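Local structure of proline dehydrogenase (Bradyrhizobium diazoefficiens, 4Q72) at residues L584-S589 with S609-A614; G762-M767 with E910-G915; S785-A790 with P890-V895. The protein probably oxidises proline to glutamate in two steps, using an FAD-dependent proline dehydrogenase and an NAD-dependent aldehyde dehydrogenase. The protein carries 1 engineered substitution. All blocks are in the same frame, centred on the assembly; numbering follows the deposited sequence.

All three contacts lie in the aldehyde dehydrogenase part of the chain. Contacts 2 and 3 are neighbours, with centres about 14 Å apart. They meet where Met767 CE packs 4.3 Å from Ser785 OG. Both reach the same mixed sheet, and contact 3 is nested in the loop that contact 2 closes. Contact 1 joins helices outside this sheet. Its centre is about 31 Å from that of contact 2 and about 27 Å from that of contact 3, whose nearest atoms are about 6 Å away. Contact 2 adjoins Glu886 of the NAD(+) site, which holds no NAD(+) here. The others lie farther off: side chain to side chain, Ala790 is about 8 Å from Trp659 and Ala614 about 12 Å from Ser657.

Contact 1: residues L584-S589 with S609-A614; sequences LLESRS and SELREA
This helix-to-helix contact in the aldehyde dehydrogenase part sets Leu611 of helix 604-629 against Leu585 at the end of helix 571-587. Leu611 carries most of it. Its CG is anti to the backbone N (chi1 -171°), which carries the branched end over to the 584-589 segment. Leu611 CD2 rests 3.7 Å from the carbonyl oxygen Leu585 O. The same methyl meets Leu585 CD2 at 4.1 Å, and the two leucines lie alongside each other, pointing opposite ways. The other branch reaches the start of the next helix, 589-598: Leu611 CD1 is 3.8 Å from Ser589 CB. It also lies near Glu586 CA. One turn further along helix 604-629, Ala614 CB receives Leu585 CD1 at 4.2 Å.

The hydroxyl of Ser589 turns back to its own segment, where Ser589 OG gives a weak hydrogen bond to Glu586 O. The carboxylate of Glu586 forms a salt bridge with Arg619. The side chains meet by apolar packing, with one methyl resting on a backbone carbonyl. Replacing Leu611 by alanine removes both methyls and is likely to open a gap between the helices, leaving Leu585 CD2 and Ser589 CB without their partners.

Other helices close round the pair. Leu667 of helix 664-675 touches both Leu585 and Ala614. Leu698 of helix 689-702 also packs on Leu585, and Phe592 of helix 589-598 on Leu611.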
loop_
_atom_site.group_PDB
_atom_site.type_symbol
_atom_site.label_atom_id
_atom_site.label_comp_id
_atom_site.label_asym_id
_atom_site.label_seq_id
_atom_site.Cartn_x
_atom_site.Cartn_y
_atom_site.Cartn_z
ATOM N N LEU A 584 -21.938 -7.692 32.438
ATOM C CA LEU A 584 -22.718 -8.116 33.595
ATOM C C LEU A 584 -24.212 -7.827 33.364
ATOM O O LEU A 584 -25.078 -8.604 33.769
ATOM C CB LEU A 584 -22.190 -7.450 34.874
ATOM C CG LEU A 584 -20.807 -7.883 35.407
ATOM C CD1 LEU A 584 -20.394 -7.029 36.597
ATOM C CD2 LEU A 584 -20.758 -9.362 35.816
ATOM N N LEU A 585 -24.503 -6.720 32.692
ATOM C CA LEU A 585 -25.870 -6.391 32.318
ATOM C C LEU A 585 -26.498 -7.475 31.448
ATOM O O LEU A 585 -27.657 -7.849 31.633
ATOM C CB LEU A 585 -25.903 -5.063 31.563
ATOM C CG LEU A 585 -25.847 -3.824 32.442
ATOM C CD1 LEU A 585 -25.472 -2.617 31.616
ATOM C CD2 LEU A 585 -27.171 -3.624 33.129
ATOM N N GLU A 586 -25.739 -7.965 30.478
ATOM C CA GLU A 586 -26.298 -8.939 29.555
ATOM C C GLU A 586 -26.373 -10.297 30.225
ATOM O O GLU A 586 -27.267 -11.095 29.958
ATOM C CB GLU A 586 -25.503 -8.983 28.247
ATOM C CG GLU A 586 -25.673 -7.724 27.408
ATOM C CD GLU A 586 -25.301 -7.943 25.956
ATOM O OE1 GLU A 586 -26.027 -8.700 25.266
ATOM O OE2 GLU A 586 -24.285 -7.362 25.510
ATOM N N SER A 587 -25.438 -10.539 31.127
ATOM C CA SER A 587 -25.429 -11.772 31.888
ATOM C C SER A 587 -26.602 -11.838 32.872
ATOM O O SER A 587 -27.052 -12.920 33.228
ATOM C CB SER A 587 -24.102 -11.912 32.638
ATOM O OG SER A 587 -24.117 -13.070 33.449
ATOM N N ARG A 588 -27.077 -10.680 33.323
ATOM C CA ARG A 588 -28.150 -10.630 34.316
ATOM C C ARG A 588 -29.393 -9.984 33.730
ATOM O O ARG A 588 -30.211 -9.403 34.457
ATOM C CB ARG A 588 -27.690 -9.865 35.554
ATOM C CG ARG A 588 -26.435 -10.468 36.185
ATOM C CD ARG A 588 -25.854 -9.621 37.326
ATOM N NE ARG A 588 -24.601 -10.207 37.793
ATOM C CZ ARG A 588 -23.733 -9.603 38.595
ATOM N NH1 ARG A 588 -22.620 -10.228 38.961
ATOM N NH2 ARG A 588 -23.972 -8.372 39.020
ATOM N N SER A 589 -29.537 -10.118 32.413
ATOM C CA SER A 589 -30.627 -9.479 31.685
ATOM C C SER A 589 -32.002 -9.804 32.272
ATOM O O SER A 589 -32.882 -8.946 32.302
ATOM C CB SER A 589 -30.595 -9.905 30.229
ATOM O OG SER A 589 -30.633 -11.314 30.165
ATOM N N SER A 609 -35.431 -4.282 25.178
ATOM C CA SER A 609 -34.821 -3.241 24.363
ATOM C C SER A 609 -34.035 -2.250 25.220
ATOM O O SER A 609 -32.936 -1.836 24.852
ATOM C CB SER A 609 -35.891 -2.507 23.572
ATOM O OG SER A 609 -35.340 -1.372 22.955
ATOM N N GLU A 610 -34.606 -1.880 26.365
ATOM C CA GLU A 610 -33.937 -0.978 27.284
ATOM C C GLU A 610 -32.643 -1.600 27.816
ATOM O O GLU A 610 -31.607 -0.933 27.869
ATOM C CB GLU A 610 -34.843 -0.583 28.447
ATOM C CG GLU A 610 -34.090 0.237 29.493
ATOM C CD GLU A 610 -34.961 1.260 30.190
ATOM O OE1 GLU A 610 -36.210 1.137 30.127
ATOM O OE2 GLU A 610 -34.392 2.189 30.791
ATOM N N LEU A 611 -32.715 -2.875 28.205
ATOM C CA LEU A 611 -31.535 -3.613 28.640
ATOM C C LEU A 611 -30.439 -3.580 27.568
ATOM O O LEU A 611 -29.280 -3.298 27.878
ATOM C CB LEU A 611 -31.894 -5.061 29.015
ATOM C CG LEU A 611 -30.833 -5.952 29.703
ATOM C CD1 LEU A 611 -29.771 -6.503 28.736
ATOM C CD2 LEU A 611 -30.154 -5.221 30.863
ATOM N N ARG A 612 -30.801 -3.851 26.312
ATOM C CA ARG A 612 -29.810 -3.807 25.230
ATOM C C ARG A 612 -29.151 -2.425 25.134
ATOM O O ARG A 612 -27.940 -2.312 25.018
ATOM C CB ARG A 612 -30.427 -4.197 23.877
ATOM C CG ARG A 612 -30.823 -5.674 23.752
ATOM C CD ARG A 612 -31.228 -6.041 22.312
ATOM N NE ARG A 612 -30.120 -5.871 21.373
ATOM C CZ ARG A 612 -30.249 -5.702 20.055
ATOM N NH1 ARG A 612 -31.449 -5.683 19.476
ATOM N NH2 ARG A 612 -29.160 -5.552 19.305
ATOM N N GLU A 613 -29.970 -1.385 25.216
ATOM C CA GLU A 613 -29.524 -0.006 25.080
ATOM C C GLU A 613 -28.535 0.393 26.199
ATOM O O GLU A 613 -27.544 1.087 25.952
ATOM C CB GLU A 613 -30.749 0.915 25.105
ATOM C CG GLU A 613 -30.452 2.383 24.821
ATOM C CD GLU A 613 -31.688 3.267 24.966
ATOM O OE1 GLU A 613 -32.776 2.724 25.253
ATOM O OE2 GLU A 613 -31.575 4.503 24.789
ATOM N N ALA A 614 -28.810 -0.066 27.416
ATOM C CA ALA A 614 -27.960 0.224 28.552
ATOM C C ALA A 614 -26.587 -0.371 28.305
ATOM O O ALA A 614 -25.571 0.306 28.471
ATOM C CB ALA A 614 -28.559 -0.361 29.823
#

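Contact 2: residues G762-M767 with E910-G915; sequences GGINAM and ERTGYG
Tyr914 packs its ring against the bare backbone of Gly762 and Gly763, and this is the tight part of the contact. Gly763 C lies over one face of the ring. Gly763 CA comes within 3.6 Å of Tyr914 CD1. A side chain on Gly763 would point away from the tyrosine, but its CB would collide with Asn765 OD1. Ile764 extends the packing: Ile764 CG1 is 3.8 Å from Tyr914 CD2.

The looser side is at Thr912, where Ile764 CD1 comes no nearer than 4.4 Å to Thr912 CB. Both Thr912 and Tyr914 are only partly buried. Thr912 OG1 accepts from Tyr914 N at 3.1 Å with an N-H...O angle of 156°, forming an ST turn. It also lies in the plane of the tyrosine ring, at its edge.

Segment 762-767 follows Thr761 and the predicted active-site Glu760 and leads into strand 765-769. Segment 910-915 runs from helix 902-911 towards strand 917-921, the parallel neighbour of that strand. Gly763 N is hydrogen-bonded to Glu886. The two segments meet by van der Waals packing of a ring on glycine backbone and isoleucine side chain, and Ser962 OG, hydrogen-bonded to Gly762 O and Gly915 N, supplies a polar bridge.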
loop_
_atom_site.group_PDB
_atom_site.type_symbol
_atom_site.label_atom_id
_atom_site.label_comp_id
_atom_site.label_asym_id
_atom_site.label_seq_id
_atom_site.Cartn_x
_atom_site.Cartn_y
_atom_site.Cartn_z
ATOM N N GLY A 762 -38.331 17.486 26.555
ATOM C CA GLY A 762 -39.369 16.807 25.803
ATOM C C GLY A 762 -39.460 17.168 24.328
ATOM O O GLY A 762 -38.485 17.614 23.712
ATOM N N GLY A 763 -40.642 16.954 23.760
ATOM C CA GLY A 763 -40.929 17.351 22.401
ATOM C C GLY A 763 -42.424 17.295 22.142
ATOM O O GLY A 763 -43.159 16.680 22.902
ATOM N N ILE A 764 -42.870 17.999 21.104
ATOM C CA ILE A 764 -44.171 17.762 20.489
ATOM C C ILE A 764 -43.870 17.244 19.083
ATOM O O ILE A 764 -43.775 18.004 18.125
ATOM C CB ILE A 764 -45.051 19.029 20.448
ATOM C CG1 ILE A 764 -45.241 19.584 21.869
ATOM C CG2 ILE A 764 -46.406 18.717 19.826
ATOM C CD1 ILE A 764 -46.100 20.849 21.953
ATOM N N ASN A 765 -43.684 15.936 18.985
ATOM C CA ASN A 765 -43.092 15.357 17.799
ATOM C C ASN A 765 -44.148 15.117 16.710
ATOM O O ASN A 765 -45.203 14.551 16.968
ATOM C CB ASN A 765 -42.344 14.077 18.181
ATOM C CG ASN A 765 -41.350 14.309 19.309
ATOM O OD1 ASN A 765 -40.596 15.289 19.291
ATOM N ND2 ASN A 765 -41.368 13.435 20.312
ATOM N N ALA A 766 -43.857 15.581 15.500
ATOM C CA ALA A 766 -44.798 15.500 14.391
ATOM C C ALA A 766 -44.408 14.418 13.414
ATOM O O ALA A 766 -43.265 13.964 13.395
ATOM C CB ALA A 766 -44.911 16.836 13.673
ATOM N N MET A 767 -45.367 14.027 12.586
ATOM C CA MET A 767 -45.116 13.154 11.449
ATOM C C MET A 767 -45.885 13.696 10.243
ATOM O O MET A 767 -47.034 14.128 10.375
ATOM C CB MET A 767 -45.540 11.711 11.763
ATOM C CG MET A 767 -45.328 10.740 10.602
ATOM S SD MET A 767 -45.940 9.060 10.899
ATOM C CE MET A 767 -44.798 8.396 12.131
ATOM N N GLU A 910 -42.602 24.486 13.312
ATOM C CA GLU A 910 -41.625 25.478 13.765
ATOM C C GLU A 910 -42.127 26.290 14.961
ATOM O O GLU A 910 -41.336 26.700 15.804
ATOM C CB GLU A 910 -41.310 26.466 12.645
ATOM C CG GLU A 910 -40.561 25.910 11.463
ATOM C CD GLU A 910 -40.487 26.912 10.312
ATOM O OE1 GLU A 910 -41.336 27.840 10.268
ATOM O OE2 GLU A 910 -39.578 26.772 9.458
ATOM N N ARG A 911 -43.441 26.495 15.031
ATOM C CA ARG A 911 -44.039 27.424 15.994
ATOM C C ARG A 911 -44.009 26.917 17.438
ATOM O O ARG A 911 -43.903 27.713 18.370
ATOM C CB ARG A 911 -45.485 27.800 15.590
ATOM N N THR A 912 -44.101 25.604 17.640
ATOM C CA THR A 912 -44.086 25.077 19.007
ATOM C C THR A 912 -42.758 25.424 19.713
ATOM O O THR A 912 -42.723 25.602 20.934
ATOM C CB THR A 912 -44.290 23.552 19.049
ATOM O OG1 THR A 912 -43.091 22.895 18.610
ATOM C CG2 THR A 912 -45.474 23.126 18.171
ATOM N N GLY A 913 -41.674 25.516 18.937
ATOM C CA GLY A 913 -40.353 25.784 19.490
ATOM C C GLY A 913 -39.581 24.513 19.826
ATOM O O GLY A 913 -38.375 24.558 20.103
ATOM N N TYR A 914 -40.277 23.378 19.814
ATOM C CA TYR A 914 -39.653 22.078 20.068
ATOM C C TYR A 914 -38.922 21.546 18.828
ATOM O O TYR A 914 -39.077 22.083 17.734
ATOM C CB TYR A 914 -40.705 21.067 20.567
ATOM C CG TYR A 914 -41.155 21.316 22.006
ATOM C CD1 TYR A 914 -40.410 20.833 23.087
ATOM C CD2 TYR A 914 -42.317 22.030 22.285
ATOM C CE1 TYR A 914 -40.818 21.060 24.408
ATOM C CE2 TYR A 914 -42.735 22.259 23.603
ATOM C CZ TYR A 914 -41.988 21.775 24.655
ATOM O OH TYR A 914 -42.403 22.001 25.954
ATOM N N GLY A 915 -38.122 20.499 19.003
ATOM C CA GLY A 915 -37.347 19.953 17.904
ATOM C C GLY A 915 -36.658 18.634 18.186
ATOM O O GLY A 915 -35.481 18.492 17.892
#

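Contact 3: residues S785-A790 with P890-V895; sequences SAFRSA and PILHVV
Pro890 is the main bump. It fits into the angle between the carbonyl of Ala790 and the edge of Phe787, and touches both. Ala790 O is 3.0 Å from Pro890 N, but that nitrogen has no hydrogen, so this is close packing and not a hydrogen bond. Pro890 CD is 3.1 Å from the same oxygen, Ala790 O. Elsewhere on the proline ring, Pro890 CB lies 4.0 Å from Phe787 CD1.

The phenylalanine meets the proline with its edge. Pro890 CA and Pro890 O both lie near the ring plane, and Phe787 CE1 is 3.3 Å from Pro890 O. With CG anti to the carbonyl carbon (chi1 -54°), the ring extends beyond its own backbone to the start of strand 891-897.

Helix 775-787 is the crossover helix of a beta-alpha-beta unit whose parallel strands, 765-769 and 797-803, are neighbours in the mixed sheet. Strand 891-897 pairs with strand 797-803 on its far side. Soon after the helix comes Cys794, a predicted active-site residue.

Leu892 is the second bump. Its side chain crosses the phenylalanine at about a right angle. Leu892 CB meets both Phe787 CZ, at 3.9 Å, and Ala786 CB, at 4.3 Å; the small alanine allows that approach. Ala786 CB also lies over the centre of one face of the Phe787 ring. Helix 804-819 adds Ala818 against Phe787 and Val814 against Leu892.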
loop_
_atom_site.group_PDB
_atom_site.type_symbol
_atom_site.label_atom_id
_atom_site.label_comp_id
_atom_site.label_asym_id
_atom_site.label_seq_id
_atom_site.Cartn_x
_atom_site.Cartn_y
_atom_site.Cartn_z
ATOM N N SER A 785 -45.177 4.392 17.001
ATOM C CA SER A 785 -44.583 5.638 17.461
ATOM C C SER A 785 -45.427 6.369 18.504
ATOM O O SER A 785 -44.890 7.051 19.369
ATOM C CB SER A 785 -44.277 6.557 16.259
ATOM O OG SER A 785 -43.431 5.888 15.326
ATOM N N ALA A 786 -46.747 6.253 18.409
ATOM C CA ALA A 786 -47.617 7.009 19.304
ATOM C C ALA A 786 -48.007 6.238 20.550
ATOM O O ALA A 786 -48.248 6.840 21.595
ATOM C CB ALA A 786 -48.890 7.485 18.559
ATOM N N PHE A 787 -48.113 4.916 20.436
ATOM C CA PHE A 787 -48.772 4.135 21.494
ATOM C C PHE A 787 -47.869 3.115 22.196
ATOM O O PHE A 787 -48.198 2.669 23.291
ATOM C CB PHE A 787 -50.037 3.437 20.963
ATOM C CG PHE A 787 -51.040 4.371 20.299
ATOM C CD1 PHE A 787 -51.433 5.565 20.911
ATOM C CD2 PHE A 787 -51.593 4.041 19.055
ATOM C CE1 PHE A 787 -52.360 6.416 20.297
ATOM C CE2 PHE A 787 -52.519 4.887 18.432
ATOM C CZ PHE A 787 -52.904 6.077 19.062
ATOM N N ARG A 788 -46.741 2.750 21.580
ATOM C CA ARG A 788 -45.768 1.877 22.237
ATOM C C ARG A 788 -45.309 2.531 23.538
ATOM O O ARG A 788 -45.121 3.745 23.583
ATOM C CB ARG A 788 -44.569 1.605 21.323
ATOM C CG ARG A 788 -43.485 0.733 21.927
ATOM C CD ARG A 788 -43.544 -0.689 21.396
ATOM N NE ARG A 788 -42.668 -0.913 20.248
ATOM C CZ ARG A 788 -41.517 -1.578 20.308
ATOM N NH1 ARG A 788 -41.094 -2.071 21.469
ATOM N NH2 ARG A 788 -40.779 -1.741 19.211
ATOM N N SER A 789 -45.180 1.720 24.590
ATOM C CA SER A 789 -44.786 2.175 25.934
ATOM C C SER A 789 -45.818 3.164 26.469
ATOM O O SER A 789 -45.482 4.049 27.260
ATOM C CB SER A 789 -43.395 2.835 25.944
ATOM O OG SER A 789 -42.481 2.158 25.104
ATOM N N ALA A 790 -47.065 3.007 26.019
ATOM C CA ALA A 790 -48.162 3.917 26.361
ATOM C C ALA A 790 -47.814 5.381 26.076
ATOM O O ALA A 790 -48.182 6.278 26.832
ATOM C CB ALA A 790 -48.587 3.735 27.813
ATOM N N PRO A 890 -50.469 7.880 25.726
ATOM C CA PRO A 890 -50.844 7.229 24.458
ATOM C C PRO A 890 -51.896 8.005 23.667
ATOM O O PRO A 890 -52.943 7.449 23.376
ATOM C CB PRO A 890 -51.427 5.891 24.915
ATOM C CG PRO A 890 -52.030 6.200 26.284
ATOM C CD PRO A 890 -51.125 7.259 26.898
ATOM N N ILE A 891 -51.611 9.249 23.298
ATOM C CA ILE A 891 -52.627 10.129 22.735
ATOM C C ILE A 891 -52.185 10.792 21.439
ATOM O O ILE A 891 -51.317 11.665 21.450
ATOM C CB ILE A 891 -53.034 11.225 23.741
ATOM C CG1 ILE A 891 -53.573 10.579 25.011
ATOM C CG2 ILE A 891 -54.096 12.168 23.128
ATOM C CD1 ILE A 891 -53.912 11.584 26.048
ATOM N N LEU A 892 -52.784 10.372 20.323
ATOM C CA LEU A 892 -52.403 10.894 19.007
ATOM C C LEU A 892 -53.305 12.059 18.584
ATOM O O LEU A 892 -54.521 12.042 18.811
ATOM C CB LEU A 892 -52.434 9.786 17.958
ATOM C CG LEU A 892 -52.231 10.160 16.493
ATOM C CD1 LEU A 892 -50.821 10.713 16.261
ATOM C CD2 LEU A 892 -52.501 8.955 15.627
ATOM N N HIS A 893 -52.687 13.087 18.012
ATOM C CA HIS A 893 -53.415 14.215 17.480
ATOM C C HIS A 893 -53.152 14.239 15.987
ATOM O O HIS A 893 -52.004 14.086 15.558
ATOM C CB HIS A 893 -52.975 15.542 18.128
ATOM C CG HIS A 893 -53.155 15.583 19.610
ATOM N ND1 HIS A 893 -52.225 15.063 20.487
ATOM C CD2 HIS A 893 -54.168 16.061 20.375
ATOM C CE1 HIS A 893 -52.651 15.230 21.728
ATOM N NE2 HIS A 893 -53.826 15.831 21.687
ATOM N N VAL A 894 -54.220 14.438 15.204
ATOM C CA VAL A 894 -54.134 14.379 13.747
ATOM C C VAL A 894 -54.612 15.669 13.070
ATOM O O VAL A 894 -55.665 16.188 13.380
ATOM C CB VAL A 894 -54.960 13.201 13.204
ATOM C CG1 VAL A 894 -54.829 13.117 11.688
ATOM C CG2 VAL A 894 -54.519 11.898 13.863
ATOM N N VAL A 895 -53.825 16.183 12.138
ATOM C CA VAL A 895 -54.266 17.304 11.328
ATOM C C VAL A 895 -54.241 16.890 9.844
ATOM O O VAL A 895 -53.201 16.454 9.330
ATOM C CB VAL A 895 -53.362 18.540 11.515
ATOM C CG1 VAL A 895 -53.789 19.644 10.555
ATOM C CG2 VAL A 895 -53.409 19.036 12.966
#